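PDB 3FYN: integron gene cassette protein HFX_CASS3 from Uncultured bacterium, which is of unknown function but has the fold of a GNAT-family protein and so probably transfers an acetyl group to a substrate not yet identified. Local coordinates for residues A[32-37]-A[56-61]; A[45-50]-A[105-110]. All blocks are in the same frame, centred on the assembly; numbering follows the deposited sequence. Where two conformers were deposited one is given.

How the contacts relate
Both contacts use helix 34-47: contact 1 its N-terminal turn and contact 2 its C-terminal end, with centres 15 Å apart and nearest atoms about 6 Å apart, so the two do not touch. Along the chain the segments alternate, 32-37 and 45-50 coming first, then 56-61 and 105-110. The helix packs on the mixed central sheet at both ends, pairing with helix 54-66 at its start and with the end of strand 98-108 at its finish. The helix pair after the first strand and the fourth strand are both elements of the GNAT fold. Met94 of the second subunit packs on Phe61 in contact 1 and on Asp105 in contact 2, which places both near the dimer interface.

Contact 1: residues A[32-37]-A[56-61]; sequences GDVPVL and AAIRAF
The first turn of helix 34-47 lies beside helix 54-66, their backbones nearest at Val34 and Phe61, whose CA atoms are 6.6 Å apart. This is the pairing of the two helices that follow the first strand in the GNAT fold, and it is apolar, with no hydrogen bond between the segments. Phe61 has the largest share. Its CG stands anti to its own carbonyl carbon (chi1 -79°), which turns one ring face to Leu37, and Leu37 CB sits over the centre of that face in a CH-pi contact, 3.7 Å from the centroid and 8° off the ring normal. The leucine branches spread over the same ring, CD1 meeting Phe61 CD1 and CD2 meeting Phe61 CE1, each at 4.1 Å. An alanine in place of Phe61 is likely to leave Leu37 without the ring face it packs on and open a gap between the helices. Ile73 of strand 71-78 touches both Leu37 and Phe61, and Met94 of the second subunit also packs on Phe61. Val34 makes looser contacts with its two methyls: CG2 lies 4.4 Å from Phe61 CB, while CG1 reaches Ile58 CG2 at the same distance.

Contact 2: residues A[45-50]-A[105-110]; sequences YQEAGF and DFFVRP. With MG (magnesium ion), chain B.
The oxygen of water 1 is gripped by three groups: it donates to Asp105 OD2 at 2.6 Å, is hydrogen-bonded to Tyr45 OH at 2.8 Å and binds the magnesium ion, so it bridges the two segments. Asp105 OD1 supplies a direct ligand to the metal at 2.2 Å, and five waters bring its coordination to six; one carboxylate thus holds the ion through one oxygen and orients a metal-bound water with the other. Glu47 reaches across, CG anti to the backbone N (chi1 -173°), and brings OE1 to the edge of the Phe107 ring, 3.5 Å from CE1 and near the ring plane, with the carboxylate turned 81° from that plane. This oxygen also forms a salt bridge with Arg113, which begins an Arg-x-x-Gly-x-Gly sequence; in GNAT relatives that loop binds the acetyl-CoA pyrophosphate, and it may do so here. Pro110 CG lies 4.1 Å from Glu47 OE2. A Schellman motif at Gly49 ends helix 34-47, whose C-terminal end is laid against strand 98-108, the fourth of the GNAT fold; there Phe107 also meets the Phe44 ring of that helix, and the Phe107 backbone is hydrogen-bonded to Tyr85 of strand 81-93.

Contact 1: residues A[32-37]-A[56-61]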
ATOM      1  N   GLY A  32      20.064  -8.371  13.411  1.00 16.82           N
ATOM      2  CA  GLY A  32      21.113  -7.758  14.205  1.00 17.67           C
ATOM      3  C   GLY A  32      21.261  -6.267  13.955  1.00 15.89           C
ATOM      4  O   GLY A  32      21.931  -5.560  14.712  1.00 17.50           O
ATOM      5  N   ASP A  33      20.633  -5.784  12.889  1.00 14.77           N
ATOM      6  CA  ASP A  33      20.711  -4.372  12.525  1.00 12.37           C
ATOM      7  C   ASP A  33      19.655  -3.519  13.212  1.00 11.97           C
ATOM      8  O   ASP A  33      19.634  -2.295  13.034  1.00 11.73           O
ATOM      9  CB  ASP A  33      20.553  -4.204  11.013  1.00 12.02           C
ATOM     10  CG  ASP A  33      21.744  -4.725  10.235  1.00 14.19           C
ATOM     11  OD1 ASP A  33      22.901  -4.452  10.634  1.00 16.86           O
ATOM     12  OD2 ASP A  33      21.521  -5.389   9.203  1.00 14.54           O
ATOM     13  N   VAL A  34      18.766  -4.151  13.970  1.00 14.68           N
ATOM     14  CA  VAL A  34      17.657  -3.409  14.570  1.00 13.84           C
ATOM     15  C   VAL A  34      18.123  -2.222  15.427  1.00 13.58           C
ATOM     16  O   VAL A  34      17.576  -1.129  15.315  1.00 13.27           O
ATOM     17  CB  VAL A  34      16.686  -4.329  15.348  1.00 15.88           C
ATOM     18  CG1 VAL A  34      15.722  -3.500  16.209  1.00 18.93           C
ATOM     19  CG2 VAL A  34      15.908  -5.210  14.376  1.00 17.33           C
ATOM     20  N   PRO A  35      19.145  -2.419  16.274  1.00 14.13           N
ATOM     21  CA  PRO A  35      19.567  -1.250  17.052  1.00 14.83           C
ATOM     22  C   PRO A  35      19.989  -0.058  16.186  1.00 14.28           C
ATOM     23  O   PRO A  35      19.644   1.078  16.514  1.00 15.99           O
ATOM     24  CB  PRO A  35      20.744  -1.785  17.871  1.00 16.07           C
ATOM     25  CG  PRO A  35      20.405  -3.232  18.070  1.00 17.80           C
ATOM     26  CD  PRO A  35      19.773  -3.659  16.762  1.00 15.92           C
ATOM     27  N   VAL A  36      20.721  -0.306  15.103  1.00 12.98           N
ATOM     28  CA  VAL A  36      21.126   0.778  14.216  1.00 12.99           C
ATOM     29  C   VAL A  36      19.930   1.351  13.442  1.00 12.87           C
ATOM     30  O   VAL A  36      19.821   2.566  13.264  1.00 12.24           O
ATOM     31  CB  VAL A  36      22.268   0.344  13.263  1.00 13.24           C
ATOM     32  CG1 VAL A  36      22.387   1.308  12.093  1.00 14.72           C
ATOM     33  CG2 VAL A  36      23.594   0.266  14.024  1.00 14.37           C
ATOM     34  N   LEU A  37      19.019   0.482  13.005  1.00 12.44           N
ATOM     35  CA  LEU A  37      17.818   0.945  12.313  1.00 10.67           C
ATOM     36  C   LEU A  37      16.986   1.868  13.199  1.00 11.09           C
ATOM     37  O   LEU A  37      16.472   2.893  12.746  1.00 11.11           O
ATOM     38  CB  LEU A  37      16.970  -0.239  11.841  1.00 10.12           C
ATOM     39  CG  LEU A  37      17.551  -0.950  10.615  1.00 10.65           C
ATOM     40  CD1 LEU A  37      16.928  -2.339  10.443  1.00 12.83           C
ATOM     41  CD2 LEU A  37      17.373  -0.090   9.355  1.00 10.78           C
ATOM     42  N   ALA A  56       8.300   1.074  20.185  1.00 13.74           N
ATOM     43  CA  ALA A  56       7.483   1.047  18.975  1.00 14.73           C
ATOM     44  C   ALA A  56       8.349   0.845  17.734  1.00 13.75           C
ATOM     45  O   ALA A  56       7.977   0.111  16.816  1.00 15.28           O
ATOM     46  CB  ALA A  56       6.661   2.332  18.850  1.00 16.26           C
ATOM     47  N   ALA A  57       9.502   1.504  17.708  1.00 12.07           N
ATOM     48  CA  ALA A  57      10.424   1.365  16.589  1.00 13.47           C
ATOM     49  C   ALA A  57      10.965  -0.061  16.497  1.00 12.74           C
ATOM     50  O   ALA A  57      10.998  -0.652  15.415  1.00 12.79           O
ATOM     51  CB  ALA A  57      11.557   2.365  16.710  1.00 14.43           C
ATOM     52  N   ILE A  58      11.386  -0.609  17.633  1.00 10.98           N
ATOM     53  CA  ILE A  58      11.878  -1.981  17.683  1.00 12.83           C
ATOM     54  C   ILE A  58      10.805  -2.935  17.175  1.00 14.69           C
ATOM     55  O   ILE A  58      11.062  -3.798  16.329  1.00 14.29           O
ATOM     56  CB  ILE A  58      12.284  -2.385  19.120  1.00 13.83           C
ATOM     57  CG1 ILE A  58      13.522  -1.595  19.569  1.00 14.09           C
ATOM     58  CG2 ILE A  58      12.552  -3.881  19.200  1.00 15.72           C
ATOM     59  CD1 ILE A  58      13.894  -1.804  21.025  1.00 15.80           C
ATOM     60  N   ARG A  59       9.595  -2.765  17.693  1.00 15.74           N
ATOM     61  CA  ARG A  59       8.472  -3.608  17.307  1.00 16.97           C
ATOM     62  C   ARG A  59       8.254  -3.595  15.792  1.00 16.29           C
ATOM     63  O   ARG A  59       8.095  -4.649  15.167  1.00 15.43           O
ATOM     64  CB  ARG A  59       7.203  -3.158  18.046  1.00 19.60           C
ATOM     65  CG  ARG A  59       6.136  -4.204  18.152  1.00 24.33           C
ATOM     66  CD  ARG A  59       5.161  -3.868  19.284  1.00 21.17           C
ATOM     67  NE  ARG A  59       4.615  -2.514  19.204  1.00 24.49           N
ATOM     68  CZ  ARG A  59       4.838  -1.548  20.095  1.00 23.26           C
ATOM     69  NH1 ARG A  59       5.604  -1.767  21.156  1.00 22.87           N
ATOM     70  NH2 ARG A  59       4.283  -0.355  19.932  1.00 23.59           N
ATOM     71  N   ALA A  60       8.262  -2.403  15.205  1.00 14.06           N
ATOM     72  CA  ALA A  60       8.000  -2.250  13.777  1.00 14.41           C
ATOM     73  C   ALA A  60       9.079  -2.907  12.918  1.00 13.57           C
ATOM     74  O   ALA A  60       8.769  -3.662  11.992  1.00 14.53           O
ATOM     75  CB  ALA A  60       7.848  -0.774  13.414  1.00 15.51           C
ATOM     76  N   PHE A  61      10.344  -2.630  13.222  1.00 10.96           N
ATOM     77  CA  PHE A  61      11.425  -3.203  12.428  1.00 11.50           C
ATOM     78  C   PHE A  61      11.447  -4.722  12.569  1.00 12.86           C
ATOM     79  O   PHE A  61      11.648  -5.436  11.593  1.00 12.47           O
ATOM     80  CB  PHE A  61      12.785  -2.603  12.805  1.00 11.58           C
ATOM     81  CG  PHE A  61      13.040  -1.241  12.214  1.00 11.40           C
ATOM     82  CD1 PHE A  61      13.097  -1.064  10.841  1.00 13.26           C
ATOM     83  CD2 PHE A  61      13.267  -0.147  13.038  1.00 11.83           C
ATOM     84  CE1 PHE A  61      13.341   0.190  10.295  1.00 13.02           C
ATOM     85  CE2 PHE A  61      13.507   1.109  12.502  1.00 11.36           C
ATOM     86  CZ  PHE A  61      13.557   1.275  11.124  1.00 12.11           C
TER

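Contact 2: residues A[45-50]-A[105-110]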
ATOM      1  N   TYR A  45      13.225  10.983  12.540  1.00 16.65           N
ATOM      2  CA  TYR A  45      12.110  11.609  13.237  1.00 17.53           C
ATOM      3  C   TYR A  45      12.487  12.903  13.960  1.00 19.36           C
ATOM      4  O   TYR A  45      11.722  13.874  13.947  1.00 19.83           O
ATOM      5  CB  TYR A  45      11.441  10.609  14.183  1.00 16.29           C
ATOM      6  CG  TYR A  45      10.370   9.822  13.476  1.00 15.54           C
ATOM      7  CD1 TYR A  45      10.676   9.041  12.368  1.00 14.92           C
ATOM      8  CD2 TYR A  45       9.043   9.902  13.874  1.00 17.64           C
ATOM      9  CE1 TYR A  45       9.696   8.336  11.698  1.00 14.63           C
ATOM     10  CE2 TYR A  45       8.055   9.199  13.207  1.00 17.86           C
ATOM     11  CZ  TYR A  45       8.390   8.418  12.121  1.00 15.00           C
ATOM     12  OH  TYR A  45       7.419   7.718  11.446  1.00 16.75           O
ATOM     13  N   GLN A  46      13.658  12.922  14.584  0.51 21.73           N
ATOM     14  CA  GLN A  46      14.098  14.118  15.296  0.51 25.68           C
ATOM     15  C   GLN A  46      14.280  15.287  14.332  0.51 26.65           C
ATOM     16  O   GLN A  46      14.003  16.434  14.679  0.51 27.11           O
ATOM     17  CB  GLN A  46      15.392  13.853  16.068  0.51 30.42           C
ATOM     18  CG  GLN A  46      15.836  15.016  16.940  0.51 35.71           C
ATOM     19  CD  GLN A  46      16.884  14.613  17.958  0.51 40.87           C
ATOM     20  OE1 GLN A  46      17.433  13.513  17.898  0.51 43.49           O
ATOM     21  NE2 GLN A  46      17.165  15.503  18.904  0.51 42.31           N
ATOM     22  N   GLU A  47      14.734  14.988  13.119  1.00 27.74           N
ATOM     23  CA  GLU A  47      14.926  16.018  12.103  1.00 29.82           C
ATOM     24  C   GLU A  47      13.600  16.676  11.739  1.00 32.79           C
ATOM     25  O   GLU A  47      13.561  17.843  11.342  1.00 34.13           O
ATOM     26  CB  GLU A  47      15.599  15.439  10.851  1.00 30.30           C
ATOM     27  CG  GLU A  47      15.987  16.495   9.820  1.00 32.30           C
ATOM     28  CD  GLU A  47      16.823  15.942   8.678  1.00 32.68           C
ATOM     29  OE1 GLU A  47      17.008  14.710   8.610  1.00 30.17           O
ATOM     30  OE2 GLU A  47      17.297  16.744   7.844  1.00 34.80           O
ATOM     31  N   ALA A  48      12.513  15.923  11.881  1.00 33.21           N
ATOM     32  CA  ALA A  48      11.180  16.440  11.598  1.00 34.40           C
ATOM     33  C   ALA A  48      10.543  17.042  12.850  1.00 35.29           C
ATOM     34  O   ALA A  48       9.440  17.584  12.796  1.00 37.28           O
ATOM     35  CB  ALA A  48      10.296  15.344  11.024  1.00 35.40           C
ATOM     36  N   GLY A  49      11.246  16.942  13.974  1.00 33.60           N
ATOM     37  CA  GLY A  49      10.774  17.507  15.227  1.00 32.86           C
ATOM     38  C   GLY A  49       9.921  16.553  16.044  1.00 32.43           C
ATOM     39  O   GLY A  49       9.186  16.976  16.938  1.00 33.07           O
ATOM     40  N   PHE A  50      10.021  15.261  15.744  1.00 30.85           N
ATOM     41  CA  PHE A  50       9.233  14.258  16.451  1.00 30.24           C
ATOM     42  C   PHE A  50      10.094  13.398  17.364  1.00 28.98           C
ATOM     43  O   PHE A  50      11.270  13.153  17.086  1.00 28.60           O
ATOM     44  CB  PHE A  50       8.490  13.350  15.467  1.00 31.63           C
ATOM     45  CG  PHE A  50       7.671  14.091  14.451  1.00 34.74           C
ATOM     46  CD1 PHE A  50       6.879  15.163  14.824  1.00 35.78           C
ATOM     47  CD2 PHE A  50       7.678  13.699  13.122  1.00 36.45           C
ATOM     48  CE1 PHE A  50       6.123  15.843  13.886  1.00 36.42           C
ATOM     49  CE2 PHE A  50       6.922  14.371  12.181  1.00 37.71           C
ATOM     50  CZ  PHE A  50       6.145  15.445  12.563  1.00 36.98           C
ATOM     51  N   ASP A 105       9.733   4.169   3.868  1.00 11.22           N
ATOM     52  CA  ASP A 105      10.543   5.130   4.605  1.00 12.11           C
ATOM     53  C   ASP A 105      11.917   5.163   3.957  1.00 12.70           C
ATOM     54  O   ASP A 105      12.364   4.175   3.380  1.00 14.12           O
ATOM     55  CB  ASP A 105      10.655   4.767   6.088  1.00 13.53           C
ATOM     56  CG  ASP A 105       9.733   5.606   6.963  1.00 15.84           C
ATOM     57  OD1 ASP A 105       9.317   6.692   6.504  1.00 17.07           O
ATOM     58  OD2 ASP A 105       9.436   5.196   8.104  1.00 16.02           O
ATOM     59  N   PHE A 106      12.579   6.306   4.051  1.00 11.35           N
ATOM     60  CA  PHE A 106      13.808   6.532   3.310  1.00 11.70           C
ATOM     61  C   PHE A 106      14.543   7.665   3.997  1.00 10.89           C
ATOM     62  O   PHE A 106      14.046   8.788   4.071  1.00 13.87           O
ATOM     63  CB  PHE A 106      13.444   6.888   1.863  1.00 13.80           C
ATOM     64  CG  PHE A 106      14.618   7.107   0.952  1.00 15.24           C
ATOM     65  CD1 PHE A 106      15.860   6.557   1.224  1.00 15.28           C
ATOM     66  CD2 PHE A 106      14.455   7.835  -0.220  1.00 17.76           C
ATOM     67  CE1 PHE A 106      16.920   6.752   0.358  1.00 20.18           C
ATOM     68  CE2 PHE A 106      15.510   8.032  -1.087  1.00 20.80           C
ATOM     69  CZ  PHE A 106      16.743   7.491  -0.798  1.00 21.02           C
ATOM     70  N   PHE A 107      15.725   7.360   4.518  1.00 11.38           N
ATOM     71  CA  PHE A 107      16.502   8.340   5.266  1.00 12.42           C
ATOM     72  C   PHE A 107      17.981   8.200   4.965  1.00 13.03           C
ATOM     73  O   PHE A 107      18.537   7.101   5.018  1.00 13.95           O
ATOM     74  CB  PHE A 107      16.267   8.163   6.768  1.00 11.97           C
ATOM     75  CG  PHE A 107      17.109   9.071   7.638  1.00 13.30           C
ATOM     76  CD1 PHE A 107      16.902  10.443   7.640  1.00 15.86           C
ATOM     77  CD2 PHE A 107      18.091   8.546   8.472  1.00 13.30           C
ATOM     78  CE1 PHE A 107      17.660  11.280   8.454  1.00 15.71           C
ATOM     79  CE2 PHE A 107      18.854   9.380   9.283  1.00 14.75           C
ATOM     80  CZ  PHE A 107      18.635  10.744   9.273  1.00 16.66           C
ATOM     81  N   VAL A 108      18.609   9.324   4.646  1.00 11.45           N
ATOM     82  CA  VAL A 108      20.059   9.411   4.575  1.00 12.57           C
ATOM     83  C   VAL A 108      20.486  10.518   5.535  1.00 13.34           C
ATOM     84  O   VAL A 108      19.918  11.605   5.503  1.00 13.84           O
ATOM     85  CB  VAL A 108      20.531   9.759   3.151  1.00 14.31           C
ATOM     86  CG1 VAL A 108      22.042   9.985   3.124  1.00 13.97           C
ATOM     87  CG2 VAL A 108      20.132   8.657   2.179  1.00 15.88           C
ATOM     88  N   ARG A 109      21.462  10.242   6.398  1.00 13.51           N
ATOM     89  CA  ARG A 109      21.949  11.243   7.340  1.00 15.66           C
ATOM     90  C   ARG A 109      22.345  12.511   6.594  1.00 15.12           C
ATOM     91  O   ARG A 109      22.894  12.438   5.500  1.00 15.39           O
ATOM     92  CB  ARG A 109      23.157  10.709   8.114  1.00 14.83           C
ATOM     93  CG  ARG A 109      22.795   9.828   9.291  1.00 18.68           C
ATOM     94  CD  ARG A 109      24.032   9.286   9.986  1.00 22.30           C
ATOM     95  NE  ARG A 109      23.695   8.683  11.271  1.00 25.84           N
ATOM     96  CZ  ARG A 109      24.401   7.726  11.866  1.00 28.51           C
ATOM     97  NH1 ARG A 109      25.495   7.245  11.287  1.00 27.27           N
ATOM     98  NH2 ARG A 109      24.004   7.243  13.041  1.00 29.56           N
ATOM     99  N   PRO A 110      22.073  13.681   7.188  1.00 14.33           N
ATOM    100  CA  PRO A 110      22.371  14.956   6.523  1.00 16.46           C
ATOM    101  C   PRO A 110      23.787  15.015   5.936  1.00 18.50           C
ATOM    102  O   PRO A 110      23.944  15.425   4.783  1.00 18.59           O
ATOM    103  CB  PRO A 110      22.197  15.979   7.647  1.00 18.01           C
ATOM    104  CG  PRO A 110      21.143  15.356   8.540  1.00 19.44           C
ATOM    105  CD  PRO A 110      21.407  13.869   8.492  1.00 16.94           C
TER
HETATM  106 MG    MG B 201       7.626   8.016   7.095  1.00 23.33          MG
HETATM  107  O   HOH W   1       7.404   6.569   8.937  1.00 18.19           O
HETATM  108  O   HOH W   2       9.041   9.420   8.391  1.00 25.98           O
HETATM  109  O   HOH W   3       5.796   9.282   7.506  1.00 23.09           O
HETATM  110  O   HOH W   4       6.455   6.623   5.730  1.00 24.31           O
HETATM  111  O   HOH W   5       8.025   9.389   5.173  1.00 24.52           O